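Local coordinates for protein Rab GDP-dissociation inhibitor (Saccharomyces cerevisiae, PDB 3CPI) that inhibits GDP release from the Rab GTPase SEC4 in the yeast secretory pathway and extracts GDP-bound YPT7 from vacuolar membranes, at residues A[315-320]-A[384-389]; A[309-314]-A[390-395]; A[129-134]-A[147-152]. All blocks are in the same frame, centred on the assembly; numbering follows the deposited sequence.

Contact 1: residues A[315-320]-A[384-389]; sequences LNHPVP and LGPIEE
His317 presents the edge of its imidazole ring to the backbone of Leu384, Gly385 and Pro386, while one face lies over the CB of its own segment's Leu315, which sits 4.3 Å from the ring plane and is displaced toward the rim. At the edge, His317 NE2 donates to Leu384 O over 2.8 Å. The donor comes in the plane of that carbonyl, although the oxygen itself is tilted 21° out of the ring plane. CG of His317 stands between its backbone N and carbonyl carbon (chi1 63°), the crowded position, which swings the ring across to the facing loop. Beside it the backbone of Gly385 runs past with a positive phi, a conformation that favours glycine, and CD of Pro386 meets CE1 of His317 at 3.6 Å.

A second pair of flat groups overlaps farther along. The amide of Asn316 is stacked on the carboxylate of Glu388 with the planes 17° apart, and Asn316 OD1 comes within 3.4 Å of Glu388 CG. Beneath these polar groups, Leu315 reaches back with CD2, touching Ile387 CG1 at 3.8 Å and Leu384 CB at 4.1 Å; Leu384 also packs on Ala362 and Ile364 of strand 360-367.

Water 1 completes the join between the two loops, accepting from Asn316 N and donating to Pro386 O and, at 2.9 Å, to Glu388 OE2. The loops at this end of strands 301-315 and 389-400 are therefore held by one direct side-chain-to-backbone bond and one three-bonded water above an apolar base. Donation from NE2 probably restrains the turn of the imidazole, and the carboxylate of Glu388, 5.6 Å from His317 ND1 at OE2, may favour a protonated ring.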
ATOM      1  N   LEU A 315      -5.361 -19.346  -6.859  1.00 37.13           N
ATOM      2  CA  LEU A 315      -5.249 -20.646  -6.213  1.00 37.94           C
ATOM      3  C   LEU A 315      -6.647 -21.220  -5.959  1.00 38.77           C
ATOM      4  O   LEU A 315      -7.618 -20.465  -5.854  1.00 38.75           O
ATOM      5  CB  LEU A 315      -4.481 -20.517  -4.890  1.00 37.71           C
ATOM      6  CG  LEU A 315      -3.300 -19.538  -4.756  1.00 37.01           C
ATOM      7  CD1 LEU A 315      -2.852 -19.489  -3.311  1.00 35.86           C
ATOM      8  CD2 LEU A 315      -2.113 -19.874  -5.685  1.00 35.48           C
ATOM      9  N   ASN A 316      -6.735 -22.549  -5.871  1.00 39.77           N
ATOM     10  CA  ASN A 316      -7.981 -23.261  -5.532  1.00 40.78           C
ATOM     11  C   ASN A 316      -7.980 -23.771  -4.091  1.00 40.77           C
ATOM     12  O   ASN A 316      -8.873 -24.526  -3.680  1.00 40.63           O
ATOM     13  CB  ASN A 316      -8.191 -24.455  -6.476  1.00 41.19           C
ATOM     14  CG  ASN A 316      -8.625 -24.035  -7.872  1.00 43.40           C
ATOM     15  OD1 ASN A 316      -8.812 -22.843  -8.157  1.00 45.53           O
ATOM     16  ND2 ASN A 316      -8.785 -25.020  -8.758  1.00 45.03           N
ATOM     17  N   HIS A 317      -6.966 -23.355  -3.336  1.00 40.55           N
ATOM     18  CA  HIS A 317      -6.724 -23.837  -1.983  1.00 40.41           C
ATOM     19  C   HIS A 317      -6.024 -22.730  -1.195  1.00 40.22           C
ATOM     20  O   HIS A 317      -5.413 -21.846  -1.799  1.00 40.35           O
ATOM     21  CB  HIS A 317      -5.817 -25.064  -2.044  1.00 40.13           C
ATOM     22  CG  HIS A 317      -4.460 -24.771  -2.605  1.00 40.29           C
ATOM     23  ND1 HIS A 317      -4.193 -24.799  -3.956  1.00 39.94           N
ATOM     24  CD2 HIS A 317      -3.302 -24.417  -2.000  1.00 40.03           C
ATOM     25  CE1 HIS A 317      -2.924 -24.490  -4.157  1.00 39.37           C
ATOM     26  NE2 HIS A 317      -2.361 -24.254  -2.986  1.00 39.10           N
ATOM     27  N   PRO A 318      -6.080 -22.783   0.150  1.00 39.92           N
ATOM     28  CA  PRO A 318      -5.387 -21.738   0.906  1.00 39.57           C
ATOM     29  C   PRO A 318      -3.882 -21.965   0.847  1.00 39.21           C
ATOM     30  O   PRO A 318      -3.434 -23.050   0.451  1.00 39.30           O
ATOM     31  CB  PRO A 318      -5.902 -21.926   2.343  1.00 39.58           C
ATOM     32  CG  PRO A 318      -7.006 -22.961   2.264  1.00 40.05           C
ATOM     33  CD  PRO A 318      -6.723 -23.766   1.039  1.00 39.97           C
ATOM     34  N   VAL A 319      -3.109 -20.947   1.214  1.00 38.55           N
ATOM     35  CA  VAL A 319      -1.653 -21.054   1.197  1.00 37.70           C
ATOM     36  C   VAL A 319      -1.228 -22.055   2.271  1.00 37.50           C
ATOM     37  O   VAL A 319      -1.730 -22.003   3.391  1.00 37.44           O
ATOM     38  CB  VAL A 319      -0.975 -19.662   1.399  1.00 37.57           C
ATOM     39  CG1 VAL A 319       0.546 -19.777   1.416  1.00 36.50           C
ATOM     40  CG2 VAL A 319      -1.429 -18.689   0.315  1.00 36.79           C
ATOM     41  N   PRO A 320      -0.333 -22.995   1.919  1.00 37.60           N
ATOM     42  CA  PRO A 320       0.187 -23.947   2.906  1.00 37.74           C
ATOM     43  C   PRO A 320       0.806 -23.265   4.121  1.00 38.00           C
ATOM     44  O   PRO A 320       1.442 -22.207   3.992  1.00 37.96           O
ATOM     45  CB  PRO A 320       1.269 -24.703   2.136  1.00 37.68           C
ATOM     46  CG  PRO A 320       0.858 -24.595   0.717  1.00 37.81           C
ATOM     47  CD  PRO A 320       0.218 -23.248   0.575  1.00 37.52           C
ATOM     48  N   LEU A 384       3.230 -21.078  -2.335  1.00 37.26           N
ATOM     49  CA  LEU A 384       1.793 -21.054  -2.600  1.00 37.81           C
ATOM     50  C   LEU A 384       1.172 -22.432  -2.875  1.00 38.39           C
ATOM     51  O   LEU A 384      -0.053 -22.596  -2.803  1.00 38.36           O
ATOM     52  CB  LEU A 384       1.492 -20.104  -3.764  1.00 37.65           C
ATOM     53  CG  LEU A 384       1.988 -18.651  -3.694  1.00 38.11           C
ATOM     54  CD1 LEU A 384       1.735 -17.948  -5.031  1.00 38.29           C
ATOM     55  CD2 LEU A 384       1.355 -17.864  -2.535  1.00 36.44           C
ATOM     56  N   GLY A 385       2.018 -23.417  -3.172  1.00 38.94           N
ATOM     57  CA  GLY A 385       1.552 -24.712  -3.661  1.00 39.73           C
ATOM     58  C   GLY A 385       1.106 -24.592  -5.115  1.00 40.28           C
ATOM     59  O   GLY A 385       1.484 -23.633  -5.798  1.00 40.25           O
ATOM     60  N   PRO A 386       0.300 -25.558  -5.603  1.00 40.57           N
ATOM     61  CA  PRO A 386      -0.173 -25.531  -6.994  1.00 40.83           C
ATOM     62  C   PRO A 386      -0.874 -24.222  -7.351  1.00 40.89           C
ATOM     63  O   PRO A 386      -1.747 -23.763  -6.617  1.00 40.97           O
ATOM     64  CB  PRO A 386      -1.165 -26.703  -7.055  1.00 40.94           C
ATOM     65  CG  PRO A 386      -0.721 -27.629  -5.972  1.00 41.03           C
ATOM     66  CD  PRO A 386      -0.197 -26.740  -4.873  1.00 40.53           C
ATOM     67  N   ILE A 387      -0.477 -23.626  -8.469  1.00 41.17           N
ATOM     68  CA  ILE A 387      -1.034 -22.347  -8.911  1.00 41.34           C
ATOM     69  C   ILE A 387      -1.826 -22.561 -10.198  1.00 41.79           C
ATOM     70  O   ILE A 387      -1.308 -23.137 -11.151  1.00 41.99           O
ATOM     71  CB  ILE A 387       0.089 -21.288  -9.118  1.00 41.14           C
ATOM     72  CG1 ILE A 387       0.824 -21.023  -7.791  1.00 40.52           C
ATOM     73  CG2 ILE A 387      -0.478 -19.991  -9.706  1.00 40.67           C
ATOM     74  CD1 ILE A 387       2.222 -20.445  -7.941  1.00 39.43           C
ATOM     75  N   GLU A 388      -3.074 -22.099 -10.215  1.00 42.23           N
ATOM     76  CA  GLU A 388      -3.956 -22.268 -11.370  1.00 42.97           C
ATOM     77  C   GLU A 388      -3.644 -21.331 -12.535  1.00 43.14           C
ATOM     78  O   GLU A 388      -3.664 -21.761 -13.689  1.00 43.55           O
ATOM     79  CB  GLU A 388      -5.431 -22.135 -10.970  1.00 43.08           C
ATOM     80  CG  GLU A 388      -5.944 -23.222 -10.020  1.00 44.66           C
ATOM     81  CD  GLU A 388      -5.458 -24.630 -10.376  1.00 46.76           C
ATOM     82  OE1 GLU A 388      -5.629 -25.059 -11.546  1.00 48.01           O
ATOM     83  OE2 GLU A 388      -4.902 -25.307  -9.476  1.00 47.07           O
ATOM     84  N   GLU A 389      -3.372 -20.059 -12.236  1.00 43.11           N
ATOM     85  CA  GLU A 389      -2.986 -19.084 -13.263  1.00 42.92           C
ATOM     86  C   GLU A 389      -2.201 -17.903 -12.694  1.00 42.53           C
ATOM     87  O   GLU A 389      -2.502 -17.415 -11.601  1.00 42.46           O
ATOM     88  CB  GLU A 389      -4.218 -18.563 -14.014  1.00 43.11           C
ATOM     89  CG  GLU A 389      -3.902 -17.927 -15.369  1.00 43.91           C
ATOM     90  CD  GLU A 389      -3.342 -18.923 -16.370  1.00 45.35           C
ATOM     91  OE1 GLU A 389      -4.128 -19.724 -16.916  1.00 46.08           O
ATOM     92  OE2 GLU A 389      -2.114 -18.906 -16.606  1.00 46.02           O
TER
HETATM   93  O   HOH W   1      -4.505 -23.822  -6.960  1.00 39.99           O

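Contact 2: residues A[309-314]-A[390-395]; sequences IRAICI and KFMGIA
Phe391 lies beside Ile312, with CB 4.2 Å from Ile312 CB. With CG anti to its carbonyl carbon (chi1 -55°), the ring turns along the strand, and CD2 brings its edge to Ile312 O at 3.3 Å, the oxygen lying in the ring plane. Farther out, CE2 touches Ile314 CD1 at 3.6 Å, again at the edge, and CZ only grazes that methyl. Leu56 and Phe60 of helix 53-60 also pack on the side chain, and Tyr57 meets its ring edge-to-face. Replacing Phe391 by an alanine removes the ring, which would probably leave Ile314 CD1 and Tyr57 without their aromatic partner and open a gap between sheet and helix.

The segments are neighbouring antiparallel strands of the mixed sheet, and strand 360-367 pairs with the other side of 309-314. Arg310 with Gly393 and Ile312 with Phe391 form the hydrogen-bonded pairs. The NH of Ile312 reaches Phe391 O from 46° above the carbonyl plane, and water 2 donates to the same oxygen and to Arg310 O. On the face bearing Ala311, Met392 lays CG against Ala311 CB at 3.9 Å, then folds back about the CG-SD bond, bringing CE to 3.5 Å from Ile309 CD1, a tight approach.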
ATOM      1  N   ILE A 309       8.037  -5.971 -10.473  1.00 28.04           N
ATOM      2  CA  ILE A 309       7.284  -7.097 -11.012  1.00 28.07           C
ATOM      3  C   ILE A 309       6.160  -7.468 -10.049  1.00 27.93           C
ATOM      4  O   ILE A 309       6.391  -7.603  -8.840  1.00 27.51           O
ATOM      5  CB  ILE A 309       8.169  -8.331 -11.355  1.00 28.00           C
ATOM      6  CG1 ILE A 309       7.315  -9.416 -12.037  1.00 28.20           C
ATOM      7  CG2 ILE A 309       8.937  -8.851 -10.108  1.00 27.67           C
ATOM      8  CD1 ILE A 309       8.096 -10.603 -12.577  1.00 28.77           C
ATOM      9  N   ARG A 310       4.950  -7.594 -10.596  1.00 27.68           N
ATOM     10  CA  ARG A 310       3.795  -8.087  -9.855  1.00 28.07           C
ATOM     11  C   ARG A 310       3.236  -9.338 -10.522  1.00 28.44           C
ATOM     12  O   ARG A 310       3.027  -9.361 -11.734  1.00 28.80           O
ATOM     13  CB  ARG A 310       2.717  -7.005  -9.715  1.00 27.80           C
ATOM     14  CG  ARG A 310       3.202  -5.797  -8.939  1.00 27.60           C
ATOM     15  CD  ARG A 310       2.103  -4.854  -8.507  1.00 26.16           C
ATOM     16  NE  ARG A 310       2.668  -3.757  -7.720  1.00 26.55           N
ATOM     17  CZ  ARG A 310       3.020  -2.568  -8.209  1.00 26.81           C
ATOM     18  NH1 ARG A 310       2.849  -2.288  -9.496  1.00 27.07           N
ATOM     19  NH2 ARG A 310       3.519  -1.641  -7.403  1.00 26.28           N
ATOM     20  N   ALA A 311       3.027 -10.382  -9.726  1.00 28.74           N
ATOM     21  CA  ALA A 311       2.410 -11.615 -10.207  1.00 28.99           C
ATOM     22  C   ALA A 311       1.119 -11.874  -9.446  1.00 29.40           C
ATOM     23  O   ALA A 311       1.145 -12.209  -8.261  1.00 29.42           O
ATOM     24  CB  ALA A 311       3.365 -12.786 -10.057  1.00 28.61           C
ATOM     25  N   ILE A 312      -0.010 -11.689 -10.124  1.00 30.18           N
ATOM     26  CA  ILE A 312      -1.315 -12.024  -9.557  1.00 31.04           C
ATOM     27  C   ILE A 312      -1.583 -13.516  -9.804  1.00 31.93           C
ATOM     28  O   ILE A 312      -1.774 -13.949 -10.947  1.00 32.05           O
ATOM     29  CB  ILE A 312      -2.454 -11.151 -10.149  1.00 30.76           C
ATOM     30  CG1 ILE A 312      -2.185  -9.660  -9.905  1.00 31.03           C
ATOM     31  CG2 ILE A 312      -3.807 -11.552  -9.558  1.00 31.37           C
ATOM     32  CD1 ILE A 312      -3.220  -8.709 -10.515  1.00 30.75           C
ATOM     33  N   CYS A 313      -1.565 -14.300  -8.732  1.00 32.82           N
ATOM     34  CA  CYS A 313      -1.757 -15.749  -8.832  1.00 33.47           C
ATOM     35  C   CYS A 313      -3.139 -16.136  -8.330  1.00 34.01           C
ATOM     36  O   CYS A 313      -3.640 -15.559  -7.359  1.00 33.94           O
ATOM     37  CB  CYS A 313      -0.685 -16.502  -8.038  1.00 32.92           C
ATOM     38  SG  CYS A 313       1.005 -16.018  -8.422  1.00 33.70           S
ATOM     39  N   ILE A 314      -3.756 -17.102  -9.009  1.00 34.85           N
ATOM     40  CA  ILE A 314      -5.025 -17.667  -8.558  1.00 35.68           C
ATOM     41  C   ILE A 314      -4.787 -19.072  -8.025  1.00 36.25           C
ATOM     42  O   ILE A 314      -4.091 -19.875  -8.649  1.00 36.16           O
ATOM     43  CB  ILE A 314      -6.089 -17.704  -9.673  1.00 35.61           C
ATOM     44  CG1 ILE A 314      -6.384 -16.289 -10.184  1.00 35.70           C
ATOM     45  CG2 ILE A 314      -7.381 -18.357  -9.157  1.00 35.95           C
ATOM     46  CD1 ILE A 314      -7.344 -16.239 -11.366  1.00 35.90           C
ATOM     47  N   LYS A 390      -1.207 -17.449 -13.460  1.00 42.00           N
ATOM     48  CA  LYS A 390      -0.413 -16.261 -13.127  1.00 41.36           C
ATOM     49  C   LYS A 390      -0.691 -15.130 -14.109  1.00 41.21           C
ATOM     50  O   LYS A 390      -0.757 -15.358 -15.315  1.00 41.31           O
ATOM     51  CB  LYS A 390       1.081 -16.580 -13.159  1.00 41.02           C
ATOM     52  CG  LYS A 390       1.537 -17.609 -12.158  1.00 40.40           C
ATOM     53  CD  LYS A 390       3.008 -17.901 -12.356  1.00 39.75           C
ATOM     54  CE  LYS A 390       3.468 -19.032 -11.468  1.00 40.57           C
ATOM     55  NZ  LYS A 390       4.919 -19.299 -11.659  1.00 40.62           N
ATOM     56  N   PHE A 391      -0.847 -13.915 -13.586  1.00 40.87           N
ATOM     57  CA  PHE A 391      -0.998 -12.720 -14.405  1.00 40.52           C
ATOM     58  C   PHE A 391       0.113 -11.744 -14.024  1.00 40.35           C
ATOM     59  O   PHE A 391      -0.003 -11.009 -13.043  1.00 40.39           O
ATOM     60  CB  PHE A 391      -2.383 -12.092 -14.205  1.00 40.59           C
ATOM     61  CG  PHE A 391      -3.530 -13.041 -14.459  1.00 41.15           C
ATOM     62  CD1 PHE A 391      -4.187 -13.050 -15.693  1.00 41.45           C
ATOM     63  CD2 PHE A 391      -3.959 -13.923 -13.467  1.00 41.02           C
ATOM     64  CE1 PHE A 391      -5.254 -13.928 -15.935  1.00 40.89           C
ATOM     65  CE2 PHE A 391      -5.019 -14.804 -13.699  1.00 41.52           C
ATOM     66  CZ  PHE A 391      -5.670 -14.804 -14.937  1.00 41.07           C
ATOM     67  N   MET A 392       1.191 -11.750 -14.799  1.00 40.06           N
ATOM     68  CA  MET A 392       2.413 -11.054 -14.413  1.00 40.25           C
ATOM     69  C   MET A 392       2.730  -9.838 -15.275  1.00 39.49           C
ATOM     70  O   MET A 392       2.672  -9.900 -16.509  1.00 39.64           O
ATOM     71  CB  MET A 392       3.616 -11.997 -14.450  1.00 40.05           C
ATOM     72  CG  MET A 392       3.391 -13.375 -13.863  1.00 40.71           C
ATOM     73  SD  MET A 392       4.963 -14.165 -13.449  1.00 42.52           S
ATOM     74  CE  MET A 392       6.150 -13.035 -14.171  1.00 42.29           C
ATOM     75  N   GLY A 393       3.091  -8.742 -14.610  1.00 38.45           N
ATOM     76  CA  GLY A 393       3.453  -7.503 -15.294  1.00 36.99           C
ATOM     77  C   GLY A 393       4.646  -6.796 -14.674  1.00 35.88           C
ATOM     78  O   GLY A 393       5.033  -7.069 -13.533  1.00 35.66           O
ATOM     79  N   ILE A 394       5.241  -5.895 -15.443  1.00 34.65           N
ATOM     80  CA  ILE A 394       6.342  -5.082 -14.962  1.00 33.12           C
ATOM     81  C   ILE A 394       5.976  -3.626 -15.168  1.00 32.87           C
ATOM     82  O   ILE A 394       5.464  -3.246 -16.219  1.00 32.98           O
ATOM     83  CB  ILE A 394       7.681  -5.429 -15.665  1.00 33.21           C
ATOM     84  CG1 ILE A 394       8.074  -6.884 -15.381  1.00 32.10           C
ATOM     85  CG2 ILE A 394       8.796  -4.465 -15.241  1.00 32.07           C
ATOM     86  CD1 ILE A 394       9.328  -7.331 -16.086  1.00 32.67           C
ATOM     87  N   ALA A 395       6.217  -2.822 -14.137  1.00 32.38           N
ATOM     88  CA  ALA A 395       5.946  -1.395 -14.172  1.00 31.36           C
ATOM     89  C   ALA A 395       7.197  -0.644 -13.738  1.00 30.93           C
ATOM     90  O   ALA A 395       7.895  -1.078 -12.824  1.00 30.85           O
ATOM     91  CB  ALA A 395       4.781  -1.065 -13.259  1.00 31.26           C
TER
HETATM   92  O   HOH W   2       0.594  -8.291 -12.285  1.00 26.04           O

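Contact 3: residues A[129-134]-A[147-152]; sequences ANEIEA and RMKKFL
Leu152 points its CD1 methyl at the turn that opens helix 131-136, coming within 3.7 Å of Asn130 C and close to Asn130 O. Ala134, one helical turn on, points toward helix 142-157: its CB rests against Met148 CG at 3.9 Å and lies 4.4 Å from Leu152 CD1. Met148 has CG anti to its backbone N (chi1 -176°), which carries this methylene alongside Ala134 before the chain bends away at the next bond.

At the more open side, where the backbones come nearest (Glu131 CA to Lys149 CA 4.7 Å), Glu131 and Lys149 cross at a slant, touching through their aliphatic stems, with Glu131 CB 4.0 Å from Lys149 CG. Their charged ends stay beyond salt-bridge range, Glu131 OE1 being 4.2 Å from Lys149 NZ. The lysine forms a long, weak ion pair with Glu153, whose carboxylate also lies near that of Glu131, so the ammonium probably eases the repulsion between the two acids.

The start of helix 131-136 is held from within: Asn130, the N-cap, accepts from Glu133 N at 2.7 Å through OD1, and Glu133 OE2 accepts from Ala129 N at 2.8 Å, met from above the carboxylate plane. Helices 131-136 and 142-157 are consecutive, joined by a short connection, and pack side by side; Met148 packs on Phe192, Ile193 and Met197 of helix 187-197, while Ala129 and Leu152 rest on helix 210-227.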
ATOM      1  N   ALA A 129       3.210 -11.004  17.886  1.00 35.09           N
ATOM      2  CA  ALA A 129       2.883  -9.610  18.190  1.00 36.13           C
ATOM      3  C   ALA A 129       2.551  -9.378  19.666  1.00 36.82           C
ATOM      4  O   ALA A 129       2.258  -8.247  20.081  1.00 36.78           O
ATOM      5  CB  ALA A 129       1.734  -9.139  17.307  1.00 35.97           C
ATOM      6  N   ASN A 130       2.583 -10.454  20.445  1.00 37.61           N
ATOM      7  CA  ASN A 130       2.398 -10.373  21.887  1.00 38.84           C
ATOM      8  C   ASN A 130       3.244 -11.414  22.604  1.00 39.74           C
ATOM      9  O   ASN A 130       3.783 -12.339  21.982  1.00 39.67           O
ATOM     10  CB  ASN A 130       0.914 -10.477  22.279  1.00 38.60           C
ATOM     11  CG  ASN A 130       0.260 -11.761  21.798  1.00 39.42           C
ATOM     12  OD1 ASN A 130       0.850 -12.837  21.871  1.00 39.75           O
ATOM     13  ND2 ASN A 130      -0.973 -11.650  21.305  1.00 39.27           N
ATOM     14  N   GLU A 131       3.356 -11.244  23.917  1.00 41.15           N
ATOM     15  CA  GLU A 131       4.209 -12.075  24.760  1.00 42.34           C
ATOM     16  C   GLU A 131       3.854 -13.549  24.632  1.00 42.59           C
ATOM     17  O   GLU A 131       4.743 -14.405  24.578  1.00 42.83           O
ATOM     18  CB  GLU A 131       4.104 -11.605  26.210  1.00 42.86           C
ATOM     19  CG  GLU A 131       4.383 -10.115  26.386  1.00 45.07           C
ATOM     20  CD  GLU A 131       3.874  -9.559  27.711  1.00 48.74           C
ATOM     21  OE1 GLU A 131       3.934 -10.279  28.734  1.00 50.53           O
ATOM     22  OE2 GLU A 131       3.429  -8.385  27.733  1.00 50.42           O
ATOM     23  N   ILE A 132       2.554 -13.826  24.546  1.00 43.00           N
ATOM     24  CA  ILE A 132       2.022 -15.177  24.354  1.00 43.33           C
ATOM     25  C   ILE A 132       2.492 -15.816  23.051  1.00 43.24           C
ATOM     26  O   ILE A 132       2.948 -16.962  23.049  1.00 43.38           O
ATOM     27  CB  ILE A 132       0.472 -15.190  24.374  1.00 43.41           C
ATOM     28  CG1 ILE A 132      -0.069 -14.263  25.475  1.00 44.05           C
ATOM     29  CG2 ILE A 132      -0.054 -16.634  24.515  1.00 43.79           C
ATOM     30  CD1 ILE A 132      -1.551 -13.878  25.327  1.00 43.97           C
ATOM     31  N   GLU A 133       2.362 -15.082  21.944  1.00 43.02           N
ATOM     32  CA  GLU A 133       2.799 -15.572  20.636  1.00 42.96           C
ATOM     33  C   GLU A 133       4.308 -15.803  20.590  1.00 42.30           C
ATOM     34  O   GLU A 133       4.779 -16.718  19.920  1.00 42.45           O
ATOM     35  CB  GLU A 133       2.397 -14.595  19.524  1.00 42.95           C
ATOM     36  CG  GLU A 133       0.924 -14.626  19.117  1.00 43.89           C
ATOM     37  CD  GLU A 133       0.657 -13.827  17.831  1.00 43.89           C
ATOM     38  OE1 GLU A 133       0.228 -14.442  16.824  1.00 44.65           O
ATOM     39  OE2 GLU A 133       0.893 -12.595  17.822  1.00 43.45           O
ATOM     40  N   ALA A 134       5.055 -14.959  21.298  1.00 41.99           N
ATOM     41  CA  ALA A 134       6.513 -15.020  21.313  1.00 41.85           C
ATOM     42  C   ALA A 134       7.017 -16.320  21.929  1.00 41.90           C
ATOM     43  O   ALA A 134       7.947 -16.935  21.412  1.00 41.90           O
ATOM     44  CB  ALA A 134       7.092 -13.814  22.047  1.00 41.83           C
ATOM     45  N   ARG A 147      13.728 -13.738  25.402  1.00 31.74           N
ATOM     46  CA  ARG A 147      14.230 -12.383  25.148  1.00 31.38           C
ATOM     47  C   ARG A 147      13.168 -11.552  24.420  1.00 31.26           C
ATOM     48  O   ARG A 147      12.935 -10.396  24.767  1.00 31.40           O
ATOM     49  CB  ARG A 147      15.529 -12.418  24.343  1.00 31.01           C
ATOM     50  CG  ARG A 147      16.650 -13.162  25.028  1.00 30.68           C
ATOM     51  CD  ARG A 147      17.961 -13.051  24.262  1.00 30.39           C
ATOM     52  NE  ARG A 147      18.987 -13.882  24.889  1.00 30.69           N
ATOM     53  CZ  ARG A 147      19.456 -15.027  24.394  1.00 29.91           C
ATOM     54  NH1 ARG A 147      19.024 -15.498  23.222  1.00 28.95           N
ATOM     55  NH2 ARG A 147      20.376 -15.698  25.074  1.00 28.27           N
ATOM     56  N   MET A 148      12.514 -12.168  23.435  1.00 31.01           N
ATOM     57  CA  MET A 148      11.494 -11.515  22.625  1.00 30.93           C
ATOM     58  C   MET A 148      10.273 -11.128  23.446  1.00 30.86           C
ATOM     59  O   MET A 148       9.671 -10.077  23.218  1.00 30.81           O
ATOM     60  CB  MET A 148      11.085 -12.418  21.455  1.00 30.88           C
ATOM     61  CG  MET A 148      10.073 -11.785  20.486  1.00 31.50           C
ATOM     62  SD  MET A 148      10.721 -10.334  19.614  1.00 32.55           S
ATOM     63  CE  MET A 148       9.268  -9.811  18.707  1.00 30.80           C
ATOM     64  N   LYS A 149       9.907 -11.983  24.394  1.00 30.90           N
ATOM     65  CA  LYS A 149       8.823 -11.681  25.320  1.00 31.05           C
ATOM     66  C   LYS A 149       9.137 -10.423  26.141  1.00 31.02           C
ATOM     67  O   LYS A 149       8.268  -9.566  26.343  1.00 31.00           O
ATOM     68  CB  LYS A 149       8.574 -12.878  26.239  1.00 31.34           C
ATOM     69  CG  LYS A 149       7.802 -12.540  27.502  1.00 31.83           C
ATOM     70  CD  LYS A 149       7.282 -13.770  28.213  1.00 33.73           C
ATOM     71  CE  LYS A 149       6.925 -13.414  29.651  1.00 34.47           C
ATOM     72  NZ  LYS A 149       5.581 -13.903  30.034  1.00 35.50           N
ATOM     73  N   LYS A 150      10.383 -10.330  26.598  1.00 30.88           N
ATOM     74  CA  LYS A 150      10.857  -9.198  27.391  1.00 31.20           C
ATOM     75  C   LYS A 150      10.894  -7.917  26.564  1.00 30.92           C
ATOM     76  O   LYS A 150      10.511  -6.849  27.049  1.00 31.00           O
ATOM     77  CB  LYS A 150      12.239  -9.502  27.975  1.00 31.31           C
ATOM     78  CG  LYS A 150      12.197 -10.577  29.048  1.00 32.44           C
ATOM     79  CD  LYS A 150      13.538 -10.782  29.723  1.00 34.58           C
ATOM     80  CE  LYS A 150      13.390 -11.725  30.913  1.00 35.62           C
ATOM     81  NZ  LYS A 150      14.653 -12.474  31.178  1.00 37.47           N
ATOM     82  N   PHE A 151      11.347  -8.048  25.319  1.00 30.36           N
ATOM     83  CA  PHE A 151      11.352  -6.962  24.352  1.00 29.90           C
ATOM     84  C   PHE A 151       9.939  -6.398  24.132  1.00 29.92           C
ATOM     85  O   PHE A 151       9.742  -5.178  24.142  1.00 29.44           O
ATOM     86  CB  PHE A 151      11.980  -7.442  23.036  1.00 29.66           C
ATOM     87  CG  PHE A 151      11.975  -6.410  21.945  1.00 29.57           C
ATOM     88  CD1 PHE A 151      12.886  -5.352  21.961  1.00 29.19           C
ATOM     89  CD2 PHE A 151      11.053  -6.488  20.903  1.00 29.16           C
ATOM     90  CE1 PHE A 151      12.870  -4.384  20.956  1.00 29.67           C
ATOM     91  CE2 PHE A 151      11.037  -5.536  19.893  1.00 29.08           C
ATOM     92  CZ  PHE A 151      11.950  -4.480  19.918  1.00 29.09           C
ATOM     93  N   LEU A 152       8.959  -7.284  23.951  1.00 29.86           N
ATOM     94  CA  LEU A 152       7.581  -6.854  23.717  1.00 30.14           C
ATOM     95  C   LEU A 152       6.914  -6.326  24.988  1.00 30.43           C
ATOM     96  O   LEU A 152       6.073  -5.426  24.920  1.00 30.44           O
ATOM     97  CB  LEU A 152       6.744  -7.967  23.071  1.00 30.03           C
ATOM     98  CG  LEU A 152       7.065  -8.398  21.631  1.00 29.69           C
ATOM     99  CD1 LEU A 152       6.177  -9.552  21.219  1.00 29.08           C
ATOM    100  CD2 LEU A 152       6.934  -7.251  20.629  1.00 29.73           C
TER

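Overall arrangement
Contacts 1 and 2 form one continuous unit, with contact 1 nested along the chain inside the loop that contact 2 closes. Their centres are 15 Å apart, and the strand pairing passes directly into the loops: Ile314 N lies 2.9 Å from Glu389 O and Ile314 O 2.9 Å from Glu388 N, probable hydrogen bonds. Ile387 also packs on Cys313. Contact 3 stands apart, its centre about 32 Å from that of contact 1 and about 36 Å from that of contact 2. It belongs to the helical part of the molecule, which, as in other Rab GDIs, probably receives the prenyl lipid, whereas the YPT1-interacting regions, 106-112 and 234-259, include none of the six segments.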